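Local coordinates for protein tetR-family transcriptional regulator (PDB 2QIB) that probably acts as a DNA-binding transcriptional regulator of the TetR type, with an all-helical helix-turn-helix domain and a second helical domain that takes part in pairing two subunits, at residues A22-L25 against F26-S30; E33-I36 against D37-A40; V116-T119 against T120-A123; R148-L151 against V152-W156. One frame throughout, in Å; residues are numbered along the deposited sequence.

Interaction 1. Residues A22-L25 against F26-S30; sequences ALDL and FSRRS
Ala22 with Phe26, Asp24 with Arg28 and Leu25 with Arg29 meet as i to i+4 pairs in the last turns of helix 11-28, in the DNA-binding part of the fold. The backbone shows the helix winding down. Phe26 N makes a short, nearly straight bond to Ala22 O (2.8 Å, 168°), but Arg28 N already lies 3.2 Å from Asp24 O, and Leu25 O receives only weak bonds, from Arg28 N and Arg29 N. Arg29 is the first residue to leave helical angles.

The Asp24-Arg28 pair is exposed, as suits two charged side chains. Arg28 lays CG 3.2 Å from Asp24 O, and a bend at chi3 (98°) then turns its guanidinium toward Asp24. The salt bridge from Arg28 NH1 to Asp24 OD1 is long and weak at 3.5 Å; the oxygen stands at the guanidinium edge, while the two planes are 65° apart. On a buried side, the small Ala22 leaves room for a large neighbour: its CB lies 4.1 Å from Phe26 CD2, and the same ring carbon sits 3.1 Å from Ala22 O. Leu25 and Arg29 run side by side in the same direction, CD2 of the leucine 4.1 Å from NH1 of the arginine, whose NE is held by Glu33 O and whose NH2 pairs with Glu38.

Ala22 and Leu23 lie against helix 57-75, where Tyr61 meets the Phe26 ring edge-to-face. Leu25 and Phe26 both touch Ile39 of helix 36-43, and a backbone hydrogen bond joins Ser27 to Gly105, tying this helix end to helix 103-116.

Interaction 2. Residues E33-I36 against D37-A40; sequences EVSI and DEIA
Ser35 and Glu38 clasp each other in both directions, and the carboxylate is met out of its plane: Ser35 N reaches Glu38 OE1 at 3.1 Å from above, 42° off. The return bond runs from Glu38 N to Ser35 OG (3.0 Å), which the serine can offer because its hydroxyl lies between its own N and carbonyl carbon (chi1 68°). Serine suits the N-cap because its short side chain can fold back onto an amide of the first turn, and an acid three residues on is probably favoured by the positive end of the helix dipole.

Glu38 OE1 also faces Glu33 O at 3.3 Å, two acceptors that would be expected to repel; the positive charge of Arg29, just after helix 11-28, probably offsets this.

Just outside the cap, Val34 CG1 packs against Ile39 CD1 at 4.0 Å, the side chains crossing at about a right angle. Both are buried and branched, filling space against Leu25. Ile39 N to Ser35 O (3.1 Å) opens the regular helical pattern, and Ala40 N to Ile36 O (2.8 Å) continues it. Capping box and hydrophobic staple together thus begin helix 36-43, the first helix of the predicted helix-turn-helix motif.

Interaction 3. Residues V116-T119 against T120-A123; sequences VGST and TTNA
Ser118 and Thr121 both hold their hydroxyl between the backbone N and the carbonyl carbon (chi1 64° and 70°), and this turns each oxygen back across the start of helix 119-140. Ser118 OG accepts a bond from Thr121 N (3.0 Å, 164°), the N-cap bond, while Thr121 OG1 comes to 2.9 Å from Ser118 N. The methyl CG2 of Thr121 meanwhile lies 3.2 Å from Ser118 OG. Small hydroxyl residues suit this place, being short enough to fold onto the main chain; Ser118 OG also binds Glu62 of helix 57-75.

Asn122 also closes in on the turn. Its N bonds Ser118 O at 2.9 Å, its OD1 lies 3.5 Å from Gly117 CA, and its ND2 reaches back to Pro114 O near the end of the preceding helix. Gly117 fits because a CB here would run into Asn122 OD1 and Thr121 OG1. Replacing Asn122 with a leucine would probably leave Pro114 O without this amide donor and the tight turn less firmly tied to the helix before it.

Ala123 N to Thr119 O (3.0 Å) continues the regular backbone pattern. The whole is a serine N-cap at a short interhelical turn, here joining helices 103-116 and 119-140 of the TetR C-terminal region.

Interaction 4. Residues R148-L151 against V152-W156; sequences RLEL and VVRSW
Glu150 OE2 is gripped by Arg154 NE and by a water, each 3.0 Å away. The arginine bond is nearly straight (170°): NE meets the oxygen on its anti side, and the oxygen lies in the guanidinium plane, though the two flat groups are turned 56° apart. The same water accepts from Arg154 NH2 at 3.1 Å, bridging acid and base. Glu150 sends CG anti to its backbone N (chi1 175°) and stays extended, which swings the carboxylate out to the side of the helix, where the arginine leans back to meet it.

Arg154 has further partners on helix 119-140: NH2 binds Gln130, and the cation lies against Tyr133. A leucine in place of Arg154 would probably leave Glu150 OE2 with the water but without its charged mate, and Tyr133 without its cation-pi partner.

Facing helix 119-140, Leu149 and Val153 lie side by side, CD1 of the leucine 3.7 Å from CG2 of the valine, apolar groups suited to the bundle interior. Ser155 is small enough to tuck its OG 2.8 Å from Leu151 O, with Val152 O also near, so the acceptor is not settled.

Across the dimer, Glu150 OE1 pairs with Arg172 of the second subunit, while Leu151 and Ser155 pack on Leu166 and Leu159 of that subunit. Helix 147-168 thus serves both its own bundle and the subunit interface, as in the C-terminal domains of TetR-family dimers.

How the interactions relate
Interactions 1 and 2 belong to the DNA-binding part and touch directly, joined by the Arg29-Glu38 salt bridge and by Phe26 and Leu25 packing on Val34. One holds the end of a helix and the other the start of the next, and both are partly buried. Interaction 3 repeats the serine N-cap of interaction 2 on the surface, adding a threonine hydroxyl and an amide where 33-40 adds a carboxylate and an apolar pair. Interaction 4, on the next helix after 119-140, is the buried one; it lies inside a helix, and its shorter salt bridge, between partly exposed residues, contrasts with the long, weak one of interaction 1, about 32 Å away between centres.

Interaction 1. Residues A22-L25 against F26-S30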
# COMPACT_ATOMS: atom_id res chain seq x y z
N ALA A 22 17.53 -4.56 21.44
CA ALA A 22 17.41 -4.89 20.01
C ALA A 22 16.38 -4.02 19.32
O ALA A 22 16.62 -3.50 18.21
CB ALA A 22 17.07 -6.36 19.82
N LEU A 23 15.22 -3.89 19.95
CA LEU A 23 14.16 -3.06 19.37
C LEU A 23 14.64 -1.62 19.22
O LEU A 23 14.40 -0.99 18.18
CB LEU A 23 12.91 -3.12 20.24
CG LEU A 23 11.74 -2.33 19.62
CD1 LEU A 23 11.52 -2.62 18.11
CD2 LEU A 23 10.51 -2.66 20.40
N ASP A 24 15.34 -1.11 20.23
CA ASP A 24 15.87 0.25 20.14
C ASP A 24 16.79 0.44 18.91
O ASP A 24 16.63 1.37 18.13
CB ASP A 24 16.65 0.61 21.41
CG ASP A 24 17.18 2.03 21.37
OD1 ASP A 24 16.40 2.95 21.09
OD2 ASP A 24 18.39 2.24 21.60
N LEU A 25 17.75 -0.46 18.75
CA LEU A 25 18.72 -0.36 17.65
C LEU A 25 18.08 -0.60 16.29
O LEU A 25 18.35 0.16 15.36
CB LEU A 25 19.93 -1.28 17.89
CG LEU A 25 20.76 -0.92 19.14
CD1 LEU A 25 22.03 -1.80 19.16
CD2 LEU A 25 21.11 0.55 19.18
N PHE A 26 17.23 -1.63 16.20
CA PHE A 26 16.53 -1.93 14.94
C PHE A 26 15.49 -0.86 14.61
O PHE A 26 15.02 -0.78 13.46
CB PHE A 26 15.87 -3.30 14.99
CG PHE A 26 16.84 -4.46 14.89
CD1 PHE A 26 17.74 -4.54 13.80
CD2 PHE A 26 16.83 -5.49 15.83
CE1 PHE A 26 18.62 -5.65 13.69
CE2 PHE A 26 17.69 -6.58 15.73
CZ PHE A 26 18.60 -6.67 14.66
N SER A 27 15.13 -0.03 15.59
CA SER A 27 14.23 1.09 15.30
C SER A 27 15.01 2.25 14.68
O SER A 27 14.51 2.98 13.82
CB SER A 27 13.48 1.57 16.55
OG SER A 27 12.58 0.54 16.95
N ARG A 28 16.26 2.42 15.14
CA ARG A 28 17.09 3.56 14.78
C ARG A 28 17.78 3.46 13.43
O ARG A 28 18.12 4.49 12.83
CB ARG A 28 18.18 3.78 15.85
CG ARG A 28 17.62 4.25 17.17
CD ARG A 28 18.67 4.02 18.28
NE ARG A 28 19.38 5.26 18.51
CZ ARG A 28 19.05 6.14 19.45
NH1 ARG A 28 18.06 5.88 20.29
NH2 ARG A 28 19.74 7.26 19.55
N ARG A 29 18.03 2.24 12.97
CA ARG A 29 18.83 2.03 11.78
C ARG A 29 18.31 0.86 10.99
O ARG A 29 17.69 -0.06 11.57
CB ARG A 29 20.29 1.67 12.16
CG ARG A 29 20.98 2.70 13.01
CD ARG A 29 22.50 2.47 13.00
NE ARG A 29 22.94 1.32 13.83
CZ ARG A 29 23.05 1.32 15.15
NH1 ARG A 29 22.72 2.40 15.87
NH2 ARG A 29 23.55 0.25 15.76
N SER A 30 18.60 0.84 9.70
CA SER A 30 18.31 -0.35 8.90
C SER A 30 19.08 -1.54 9.48
O SER A 30 20.16 -1.36 10.08
CB SER A 30 18.65 -0.13 7.42
OG SER A 30 19.96 0.36 7.29

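Interaction 2. Residues E33-I36 against D37-A40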
# COMPACT_ATOMS: atom_id res chain seq x y z
N GLU A 33 22.81 -2.42 9.50
CA GLU A 33 23.70 -1.57 10.30
C GLU A 33 23.56 -1.82 11.81
O GLU A 33 23.94 -0.97 12.59
CB GLU A 33 23.45 -0.08 10.03
CG GLU A 33 23.57 0.30 8.56
CD GLU A 33 23.51 1.80 8.35
OE1 GLU A 33 22.81 2.49 9.12
OE2 GLU A 33 24.17 2.30 7.40
N VAL A 34 22.96 -2.95 12.20
CA VAL A 34 22.84 -3.32 13.60
C VAL A 34 23.49 -4.68 13.77
O VAL A 34 23.11 -5.63 13.10
CB VAL A 34 21.35 -3.36 14.07
CG1 VAL A 34 21.26 -3.80 15.54
CG2 VAL A 34 20.72 -1.96 13.91
N SER A 35 24.47 -4.78 14.66
CA SER A 35 25.19 -6.04 14.87
C SER A 35 24.91 -6.64 16.25
O SER A 35 24.50 -5.95 17.18
CB SER A 35 26.71 -5.83 14.76
OG SER A 35 27.19 -5.05 15.85
N ILE A 36 25.19 -7.93 16.38
CA ILE A 36 25.13 -8.57 17.70
C ILE A 36 26.07 -7.89 18.68
O ILE A 36 25.70 -7.64 19.84
CB ILE A 36 25.44 -10.08 17.62
CG1 ILE A 36 24.40 -10.81 16.76
CG2 ILE A 36 25.64 -10.69 19.04
CD1 ILE A 36 22.96 -10.68 17.25
N ASP A 37 27.29 -7.56 18.23
CA ASP A 37 28.24 -6.85 19.08
C ASP A 37 27.65 -5.52 19.61
O ASP A 37 27.86 -5.15 20.77
CB ASP A 37 29.54 -6.60 18.33
CG ASP A 37 30.41 -7.86 18.22
OD1 ASP A 37 30.11 -8.88 18.89
OD2 ASP A 37 31.42 -7.82 17.48
N GLU A 38 26.91 -4.80 18.78
CA GLU A 38 26.33 -3.53 19.21
C GLU A 38 25.22 -3.76 20.24
O GLU A 38 25.06 -2.99 21.20
CB GLU A 38 25.82 -2.74 18.01
CG GLU A 38 26.97 -2.16 17.20
CD GLU A 38 26.53 -1.60 15.86
OE1 GLU A 38 25.45 -1.97 15.39
OE2 GLU A 38 27.29 -0.80 15.27
N ILE A 39 24.44 -4.80 20.01
CA ILE A 39 23.38 -5.19 20.93
C ILE A 39 23.98 -5.59 22.30
O ILE A 39 23.54 -5.09 23.34
CB ILE A 39 22.49 -6.29 20.30
CG1 ILE A 39 21.69 -5.69 19.12
CG2 ILE A 39 21.55 -6.91 21.37
CD1 ILE A 39 20.98 -6.78 18.21
N ALA A 40 25.00 -6.45 22.26
CA ALA A 40 25.71 -6.88 23.48
C ALA A 40 26.24 -5.66 24.21
O ALA A 40 26.02 -5.50 25.41
CB ALA A 40 26.85 -7.85 23.14

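Interaction 3. Residues V116-T119 against T120-A123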
# COMPACT_ATOMS: atom_id res chain seq x y z
N VAL A 116 12.08 -9.91 1.23
CA VAL A 116 13.21 -9.84 2.16
C VAL A 116 12.80 -10.46 3.51
O VAL A 116 13.61 -11.15 4.16
CB VAL A 116 13.72 -8.36 2.36
CG1 VAL A 116 14.73 -8.25 3.52
CG2 VAL A 116 14.35 -7.82 1.07
N GLY A 117 11.56 -10.23 3.91
CA GLY A 117 11.09 -10.69 5.22
C GLY A 117 11.13 -12.20 5.37
O GLY A 117 10.93 -12.93 4.39
N SER A 118 11.40 -12.67 6.58
CA SER A 118 11.25 -14.09 6.87
C SER A 118 9.76 -14.38 6.89
O SER A 118 8.93 -13.45 6.92
CB SER A 118 11.87 -14.46 8.21
OG SER A 118 11.20 -13.82 9.27
N THR A 119 9.42 -15.66 6.88
CA THR A 119 8.03 -16.06 7.00
C THR A 119 7.44 -15.48 8.28
O THR A 119 6.27 -15.03 8.30
CB THR A 119 7.90 -17.60 6.98
OG1 THR A 119 8.20 -18.06 5.66
CG2 THR A 119 6.48 -18.04 7.39
N THR A 120 8.25 -15.48 9.33
CA THR A 120 7.81 -14.98 10.61
C THR A 120 7.58 -13.47 10.55
O THR A 120 6.55 -13.01 11.02
CB THR A 120 8.78 -15.37 11.72
OG1 THR A 120 8.70 -16.80 11.88
CG2 THR A 120 8.41 -14.71 13.04
N THR A 121 8.53 -12.72 9.97
CA THR A 121 8.35 -11.25 9.90
C THR A 121 7.14 -10.87 9.05
O THR A 121 6.36 -10.00 9.45
CB THR A 121 9.60 -10.43 9.47
OG1 THR A 121 9.92 -10.63 8.09
CG2 THR A 121 10.81 -10.78 10.32
N ASN A 122 6.98 -11.51 7.89
CA ASN A 122 5.78 -11.28 7.05
C ASN A 122 4.48 -11.57 7.76
O ASN A 122 3.50 -10.83 7.58
CB ASN A 122 5.82 -12.11 5.77
CG ASN A 122 7.01 -11.77 4.93
OD1 ASN A 122 7.64 -10.72 5.13
ND2 ASN A 122 7.37 -12.68 4.01
N ALA A 123 4.46 -12.67 8.54
CA ALA A 123 3.29 -13.02 9.34
C ALA A 123 2.99 -11.94 10.40
O ALA A 123 1.83 -11.57 10.57
CB ALA A 123 3.48 -14.38 10.00

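Interaction 4. Residues R148-L151 against V152-W156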
# COMPACT_ATOMS: atom_id res chain seq x y z
N ARG A 148 -17.29 -5.38 -1.10
CA ARG A 148 -16.95 -3.99 -1.42
C ARG A 148 -16.37 -3.33 -0.19
O ARG A 148 -15.37 -2.59 -0.29
CB ARG A 148 -18.15 -3.22 -1.94
CG ARG A 148 -18.41 -3.55 -3.42
CD ARG A 148 -19.73 -3.01 -3.95
NE ARG A 148 -19.86 -3.42 -5.35
CZ ARG A 148 -20.20 -4.64 -5.77
NH1 ARG A 148 -20.45 -5.62 -4.89
NH2 ARG A 148 -20.27 -4.90 -7.08
N LEU A 149 -16.97 -3.62 0.96
CA LEU A 149 -16.50 -3.04 2.22
C LEU A 149 -15.13 -3.59 2.58
O LEU A 149 -14.23 -2.84 3.00
CB LEU A 149 -17.48 -3.31 3.36
CG LEU A 149 -17.02 -2.74 4.71
CD1 LEU A 149 -16.78 -1.20 4.65
CD2 LEU A 149 -18.06 -3.07 5.78
N GLU A 150 -14.96 -4.91 2.44
CA GLU A 150 -13.65 -5.50 2.74
C GLU A 150 -12.57 -4.85 1.88
O GLU A 150 -11.49 -4.53 2.38
CB GLU A 150 -13.66 -7.01 2.55
CG GLU A 150 -12.27 -7.59 2.75
CD GLU A 150 -12.22 -9.10 2.79
OE1 GLU A 150 -13.28 -9.75 2.65
OE2 GLU A 150 -11.10 -9.61 3.00
N LEU A 151 -12.86 -4.63 0.60
CA LEU A 151 -11.82 -4.08 -0.29
C LEU A 151 -11.49 -2.63 0.09
O LEU A 151 -10.31 -2.26 0.16
CB LEU A 151 -12.29 -4.17 -1.74
CG LEU A 151 -11.21 -3.79 -2.76
CD1 LEU A 151 -11.27 -4.61 -4.06
CD2 LEU A 151 -11.34 -2.32 -3.06
N VAL A 152 -12.52 -1.83 0.36
CA VAL A 152 -12.29 -0.43 0.75
C VAL A 152 -11.44 -0.39 2.01
O VAL A 152 -10.46 0.37 2.07
CB VAL A 152 -13.60 0.35 0.95
CG1 VAL A 152 -13.29 1.71 1.59
CG2 VAL A 152 -14.29 0.52 -0.39
N VAL A 153 -11.80 -1.21 2.99
CA VAL A 153 -11.07 -1.16 4.28
C VAL A 153 -9.62 -1.62 4.10
O VAL A 153 -8.68 -0.94 4.51
CB VAL A 153 -11.80 -1.95 5.37
CG1 VAL A 153 -10.93 -2.02 6.67
CG2 VAL A 153 -13.20 -1.33 5.65
N ARG A 154 -9.41 -2.78 3.46
CA ARG A 154 -8.05 -3.26 3.32
C ARG A 154 -7.22 -2.33 2.43
O ARG A 154 -6.01 -2.12 2.67
CB ARG A 154 -8.07 -4.69 2.81
CG ARG A 154 -8.75 -5.67 3.79
CD ARG A 154 -8.20 -7.07 3.51
NE ARG A 154 -8.81 -8.11 4.34
CZ ARG A 154 -8.36 -8.51 5.54
NH1 ARG A 154 -7.31 -7.93 6.12
NH2 ARG A 154 -8.96 -9.52 6.16
N SER A 155 -7.85 -1.74 1.41
CA SER A 155 -7.09 -0.86 0.51
C SER A 155 -6.75 0.46 1.25
O SER A 155 -5.66 1.03 1.01
CB SER A 155 -7.84 -0.57 -0.81
OG SER A 155 -9.01 0.17 -0.56
N TRP A 156 -7.61 0.86 2.19
CA TRP A 156 -7.31 2.04 3.02
C TRP A 156 -6.12 1.76 3.94
O TRP A 156 -5.26 2.61 4.12
CB TRP A 156 -8.49 2.50 3.85
CG TRP A 156 -8.15 3.72 4.66
CD1 TRP A 156 -8.20 5.04 4.27
CD2 TRP A 156 -7.64 3.71 5.99
NE1 TRP A 156 -7.78 5.87 5.34
CE2 TRP A 156 -7.41 5.06 6.38
CE3 TRP A 156 -7.33 2.68 6.90
CZ2 TRP A 156 -6.91 5.39 7.65
CZ3 TRP A 156 -6.84 3.03 8.19
CH2 TRP A 156 -6.63 4.37 8.52
O HOH W 1 -11.11 -11.52 5.33